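Local coordinates for putative peptidase M23 (Pseudomonas aeruginosa PAO1, PDB 2HSI), which binds zinc and is probably a metalloendopeptidase of the M23 family, although its function has not been established, at residues 39-44 and 69-74; 53-58 and 75-80. One frame throughout, in Å; residues are numbered along the deposited sequence. Where two conformers were deposited one is given.

Contact 1: 39-44 and 69-74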
loop_
_atom_site.group_PDB
_atom_site.type_symbol
_atom_site.label_atom_id
_atom_site.label_comp_id
_atom_site.label_asym_id
_atom_site.label_seq_id
_atom_site.Cartn_x
_atom_site.Cartn_y
_atom_site.Cartn_z
ATOM N N VAL A 39 -8.045 6.320 -3.906
ATOM C CA VAL A 39 -7.737 5.402 -5.010
ATOM C C VAL A 39 -8.625 5.688 -6.237
ATOM O O VAL A 39 -9.836 5.857 -6.110
ATOM C CB VAL A 39 -7.909 3.907 -4.572
ATOM C CG1 VAL A 39 -7.646 2.937 -5.741
ATOM C CG2 VAL A 39 -7.004 3.553 -3.385
ATOM N N ALA A 40 -8.027 5.727 -7.427
ATOM C CA ALA A 40 -8.821 5.853 -8.652
ATOM C C ALA A 40 -8.662 4.606 -9.495
ATOM O O ALA A 40 -7.537 4.167 -9.749
ATOM C CB ALA A 40 -8.395 7.085 -9.438
ATOM N N VAL A 41 -9.787 4.034 -9.920
ATOM C CA VAL A 41 -9.791 2.908 -10.853
ATOM C C VAL A 41 -10.016 3.466 -12.253
ATOM O O VAL A 41 -11.040 4.092 -12.517
ATOM C CB VAL A 41 -10.867 1.853 -10.495
ATOM C CG1 VAL A 41 -10.861 0.691 -11.514
ATOM C CG2 VAL A 41 -10.663 1.337 -9.057
ATOM N N VAL A 42 -9.039 3.272 -13.134
ATOM C CA VAL A 42 -9.053 3.921 -14.450
ATOM C C VAL A 42 -9.083 2.891 -15.576
ATOM O O VAL A 42 -8.201 2.048 -15.665
ATOM C CB VAL A 42 -7.835 4.881 -14.640
ATOM C CG1 VAL A 42 -7.952 5.666 -15.928
ATOM C CG2 VAL A 42 -7.700 5.860 -13.462
ATOM N N ASP A 43 -10.108 2.975 -16.425
ATOM C CA ASP A 43 -10.200 2.199 -17.668
ATOM C C ASP A 43 -9.022 2.586 -18.552
ATOM O O ASP A 43 -8.829 3.750 -18.877
ATOM C CB ASP A 43 -11.543 2.513 -18.358
ATOM C CG ASP A 43 -11.829 1.633 -19.603
ATOM O OD1 ASP A 43 -10.918 0.995 -20.160
ATOM O OD2 ASP A 43 -12.998 1.596 -20.037
ATOM N N LEU A 44 -8.219 1.601 -18.935
ATOM C CA LEU A 44 -7.046 1.876 -19.770
ATOM C C LEU A 44 -7.310 1.890 -21.275
ATOM O O LEU A 44 -6.431 2.276 -22.051
ATOM C CB LEU A 44 -5.907 0.896 -19.439
ATOM C CG LEU A 44 -5.374 1.003 -18.006
ATOM C CD1 LEU A 44 -4.141 0.135 -17.836
ATOM C CD2 LEU A 44 -5.030 2.455 -17.699
ATOM N N ARG A 69 -11.486 -6.087 -19.211
ATOM C CA ARG A 69 -10.711 -4.918 -19.613
ATOM C C ARG A 69 -9.584 -4.666 -18.623
ATOM O O ARG A 69 -9.714 -4.954 -17.417
ATOM C CB ARG A 69 -11.604 -3.666 -19.725
ATOM C CG ARG A 69 -12.189 -3.231 -18.384
ATOM C CD ARG A 69 -12.952 -1.928 -18.421
ATOM N NE ARG A 69 -13.454 -1.639 -17.081
ATOM C CZ ARG A 69 -14.109 -0.542 -16.717
ATOM N NH1 ARG A 69 -14.377 0.429 -17.582
ATOM N NH2 ARG A 69 -14.504 -0.421 -15.466
ATOM N N TRP A 70 -8.471 -4.165 -19.153
ATOM C CA TRP A 70 -7.357 -3.700 -18.339
ATOM C C TRP A 70 -7.683 -2.388 -17.635
ATOM O O TRP A 70 -8.136 -1.407 -18.254
ATOM C CB TRP A 70 -6.092 -3.549 -19.177
ATOM C CG TRP A 70 -5.512 -4.840 -19.670
ATOM C CD1 TRP A 70 -5.516 -5.306 -20.964
ATOM C CD2 TRP A 70 -4.809 -5.829 -18.891
ATOM N NE1 TRP A 70 -4.865 -6.522 -21.028
ATOM C CE2 TRP A 70 -4.419 -6.861 -19.774
ATOM C CE3 TRP A 70 -4.457 -5.931 -17.534
ATOM C CZ2 TRP A 70 -3.706 -7.998 -19.338
ATOM C CZ3 TRP A 70 -3.749 -7.060 -17.104
ATOM C CH2 TRP A 70 -3.391 -8.078 -18.007
ATOM N N ILE A 71 -7.461 -2.385 -16.328
ATOM C CA ILE A 71 -7.688 -1.193 -15.516
ATOM C C ILE A 71 -6.418 -0.886 -14.721
ATOM O O ILE A 71 -5.652 -1.793 -14.392
ATOM C CB ILE A 71 -8.916 -1.352 -14.559
ATOM C CG1 ILE A 71 -8.840 -2.672 -13.782
ATOM C CG2 ILE A 71 -10.248 -1.249 -15.328
ATOM C CD1 ILE A 71 -9.783 -2.773 -12.591
ATOM N N ALA A 72 -6.178 0.397 -14.455
ATOM C CA ALA A 72 -5.158 0.787 -13.475
ATOM C C ALA A 72 -5.823 1.064 -12.126
ATOM O O ALA A 72 -6.929 1.617 -12.063
ATOM C CB ALA A 72 -4.384 2.012 -13.954
ATOM N N VAL A 73 -5.155 0.671 -11.047
ATOM C CA VAL A 73 -5.632 0.924 -9.688
ATOM C C VAL A 73 -4.589 1.861 -9.097
ATOM O O VAL A 73 -3.475 1.433 -8.773
ATOM C CB VAL A 73 -5.780 -0.394 -8.867
ATOM C CG1 VAL A 73 -6.192 -0.116 -7.427
ATOM C CG2 VAL A 73 -6.808 -1.318 -9.517
ATOM N N VAL A 74 -4.954 3.142 -9.014
ATOM C CA VAL A 74 -3.989 4.239 -8.881
ATOM C C VAL A 74 -4.079 4.851 -7.490
ATOM O O VAL A 74 -5.156 5.271 -7.067
ATOM C CB VAL A 74 -4.253 5.372 -9.937
ATOM C CG1 VAL A 74 -3.149 6.436 -9.909
ATOM C CG2 VAL A 74 -4.394 4.809 -11.352
HETATM O O HOH W 1 -9.389 -1.307 -20.581
#

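Contact 2: 53-58 and 75-80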
loop_
_atom_site.group_PDB
_atom_site.type_symbol
_atom_site.label_atom_id
_atom_site.label_comp_id
_atom_site.label_asym_id
_atom_site.label_seq_id
_atom_site.Cartn_x
_atom_site.Cartn_y
_atom_site.Cartn_z
ATOM N N ALA A 53 1.310 1.289 -17.082
ATOM C CA ALA A 53 0.729 2.601 -16.788
ATOM C C ALA A 53 1.598 3.332 -15.777
ATOM O O ALA A 53 2.269 2.700 -14.974
ATOM C CB ALA A 53 -0.684 2.452 -16.264
ATOM N N PHE A 54 1.580 4.664 -15.839
ATOM C CA PHE A 54 2.429 5.523 -15.010
ATOM C C PHE A 54 1.611 6.718 -14.550
ATOM O O PHE A 54 0.891 7.323 -15.352
ATOM C CB PHE A 54 3.654 6.020 -15.793
ATOM C CG PHE A 54 4.635 4.940 -16.148
ATOM C CD1 PHE A 54 5.707 4.661 -15.307
ATOM C CD2 PHE A 54 4.492 4.200 -17.328
ATOM C CE1 PHE A 54 6.616 3.667 -15.630
ATOM C CE2 PHE A 54 5.386 3.202 -17.645
ATOM C CZ PHE A 54 6.450 2.936 -16.800
ATOM N N TYR A 55 1.717 7.039 -13.262
ATOM C CA TYR A 55 1.102 8.242 -12.691
ATOM C C TYR A 55 2.150 9.060 -11.960
ATOM O O TYR A 55 2.799 8.560 -11.036
ATOM C CB TYR A 55 -0.035 7.862 -11.741
ATOM C CG TYR A 55 -0.705 9.033 -11.036
ATOM C CD1 TYR A 55 -1.273 10.093 -11.769
ATOM C CD2 TYR A 55 -0.810 9.062 -9.644
ATOM C CE1 TYR A 55 -1.900 11.156 -11.126
ATOM C CE2 TYR A 55 -1.437 10.114 -8.992
ATOM C CZ TYR A 55 -1.979 11.159 -9.738
ATOM O OH TYR A 55 -2.602 12.192 -9.087
ATOM N N GLN A 56 2.310 10.316 -12.394
ATOM C CA GLN A 56 3.365 11.221 -11.901
ATOM C C GLN A 56 4.770 10.607 -12.043
ATOM O O GLN A 56 5.637 10.810 -11.193
ATOM C CB GLN A 56 3.068 11.678 -10.455
ATOM C CG GLN A 56 1.644 12.246 -10.265
ATOM C CD GLN A 56 1.246 12.501 -8.809
ATOM O OE1 GLN A 56 1.522 11.701 -7.915
ATOM N NE2 GLN A 56 0.556 13.610 -8.581
ATOM N N GLY A 57 4.970 9.831 -13.109
ATOM C CA GLY A 57 6.264 9.184 -13.385
ATOM C C GLY A 57 6.516 7.855 -12.673
ATOM O O GLY A 57 7.550 7.231 -12.877
ATOM N N LYS A 58 5.575 7.431 -11.838
ATOM C CA LYS A 58 5.697 6.210 -11.038
ATOM C C LYS A 58 4.849 5.099 -11.655
ATOM O O LYS A 58 3.692 5.341 -11.986
ATOM C CB LYS A 58 5.199 6.462 -9.615
ATOM C CG LYS A 58 5.815 7.687 -8.892
ATOM C CD LYS A 58 7.020 7.302 -8.048
ATOM C CE LYS A 58 7.709 8.521 -7.412
ATOM N NZ LYS A 58 6.919 9.147 -6.313
ATOM N N GLY A 75 -2.948 4.901 -6.788
ATOM C CA GLY A 75 -2.882 5.564 -5.486
ATOM C C GLY A 75 -2.732 7.068 -5.664
ATOM O O GLY A 75 -1.888 7.518 -6.439
ATOM N N ILE A 76 -3.559 7.839 -4.954
ATOM C CA ILE A 76 -3.531 9.305 -5.038
ATOM C C ILE A 76 -2.911 9.889 -3.767
ATOM O O ILE A 76 -3.482 9.759 -2.686
ATOM C CB ILE A 76 -4.951 9.905 -5.234
ATOM C CG1 ILE A 76 -5.735 9.158 -6.323
ATOM C CG2 ILE A 76 -4.875 11.409 -5.516
ATOM C CD1 ILE A 76 -5.103 9.175 -7.710
ATOM N N PRO A 77 -1.731 10.530 -3.889
ATOM C CA PRO A 77 -1.128 11.107 -2.670
ATOM C C PRO A 77 -2.046 12.098 -1.947
ATOM O O PRO A 77 -2.867 12.771 -2.584
ATOM C CB PRO A 77 0.115 11.813 -3.195
ATOM C CG PRO A 77 0.441 11.113 -4.479
ATOM C CD PRO A 77 -0.869 10.729 -5.071
ATOM N N LEU A 78 -1.912 12.169 -0.629
ATOM C CA LEU A 78 -2.730 13.067 0.196
ATOM C C LEU A 78 -2.523 14.554 -0.152
ATOM O O LEU A 78 -3.433 15.364 0.001
ATOM C CB LEU A 78 -2.482 12.797 1.688
ATOM C CG LEU A 78 -3.509 13.324 2.702
ATOM C CD1 LEU A 78 -4.866 12.622 2.586
ATOM C CD2 LEU A 78 -2.965 13.210 4.122
ATOM N N SER A 79 -1.345 14.891 -0.664
ATOM C CA SER A 79 -1.036 16.262 -1.083
ATOM C C SER A 79 -1.603 16.662 -2.464
ATOM O O SER A 79 -1.493 17.823 -2.867
ATOM C CB SER A 79 0.479 16.498 -1.035
ATOM O OG SER A 79 1.154 15.697 -1.985
ATOM N N THR A 80 -2.213 15.712 -3.179
ATOM C CA THR A 80 -2.774 15.981 -4.506
ATOM C C THR A 80 -3.948 16.950 -4.453
ATOM O O THR A 80 -4.918 16.728 -3.732
ATOM C CB THR A 80 -3.250 14.691 -5.204
ATOM O OG1 THR A 80 -2.219 13.702 -5.135
ATOM C CG2 THR A 80 -3.600 14.943 -6.662
HETATM O O HOH W 2 0.139 14.729 -6.034
#

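Contact 1: 39-44 and 69-74
V42 and A72 face each other as a hydrogen-bonded pair of antiparallel strands, each backbone nitrogen giving a bond of 2.9 Å to the other's carbonyl oxygen (V42 N to A72 O, A72 N to V42 O). A40 and V74 repeat this pair of hydrogen bonds two residues along, while V41–V73 and D43–I71 are the non-hydrogen-bonded pairs. There CA-H groups add to the seam, as where V41 CA lies 3.4 Å from A72 O.

The packed part is apolar. On the face bearing V42, A72 and V74, L44 closes the row: its CG is anti to its own carbonyl carbon (chi1 -63°), which brings CD2 to 3.8 Å from A72 CB. The other face carries V41, whose CG1 meets I71 CD1 at 3.8 Å, and V39 CG1 similarly touches V73 CG1.

At the D43 end the contact turns polar and partly exposed. D43 OD2 sits at the edge of the R69 guanidinium, 3.0 Å from NH1; the N-H...O angle of 137° makes the hydrogen bond within this salt bridge weak, and the carboxylate and guanidinium planes stand 68° apart. R69 NE pairs with E65, and D43 OD1 accepts from G45 N. A water spans D43 OD1 and W70 O, the latter also taking L44 N at 3.1 Å.

In the six-stranded sheet, strand 39-43 is outermost and 70-75 is flanked on its far edge by 58-64. L87 of strand 83-90 packs against V42, L44 and A72, whereas M28 and L31 of helix 26-31 lie against V41.

Contact 2: 53-58 and 75-80
The phenol ring of Y55 meets P77 CD at its edge, 4.0 Å from Y55 CE2, while CG of Q56, the next residue in the chain, lies over the centre of one face, 3.7 Å above the plane. In one of its two conformers I76 CD1 approaches the same CE2 obliquely, also at 4.0 Å, and G75 O lies oblique to the ring. Outside the two segments F100 meets the ring with its plane inclined by about 55°.

Y55 and Q56 belong to a type I' turn, Y55 to K58, that forms the tight two-residue hairpin between strands 52-55 and 58-64. Q56 and G57 occupy its corner with positive phi, and Y55 and K58 exchange backbone bonds across it. The opposing segment runs from the end of strand 70-75 into a type I turn, P77 to T80. The hairpin turn meets the residues leaving strand 70-75 and the turn that follows them, mainly through side chains and with a small buried surface.

The Y55 ring reaches across because CG is anti to the backbone N (chi1 177°), which places the hydroxyl beside T80 of the second turn. There OH touches T80 CG2 at 3.8 Å and hydrogen-bonds to Q85 of strand 83-90. Q56 extends alongside the proline in the opposite direction, and its amide oxygen OE1 makes a van der Waals contact with P77 CG at 3.6 Å.

A single water ties the glutamine amide to the threonine hydroxyl. Q56 NE2 donates to it at 2.8 Å, and that water donates in turn to T80 OG1. The hydroxyl spends its own proton within the turn: T80 OG1 gives a bond of 2.8 Å to P77 O, on the same face of the carbonyl plane as the backbone bond from T80 N.

Both contacts involve the six-stranded antiparallel sheet of the N-terminal domain, away from the zinc site: contact 1 lies within it, contact 2 at the end of its strands, where a hairpin turn meets the loop after strand 70-75. Contact 1 joins an edge strand to its neighbour through a ladder of backbone bonds, with mostly buried valines on its faces and charge at one end. Contact 2 is smaller and only partly buried, relying on an aromatic ring, a proline and one bridging water, without direct hydrogen bonds between its segments. The chain passes from V74 straight into G75, and the contacts touch where V74 CG1 packs 3.5 Å from Y55 CD2.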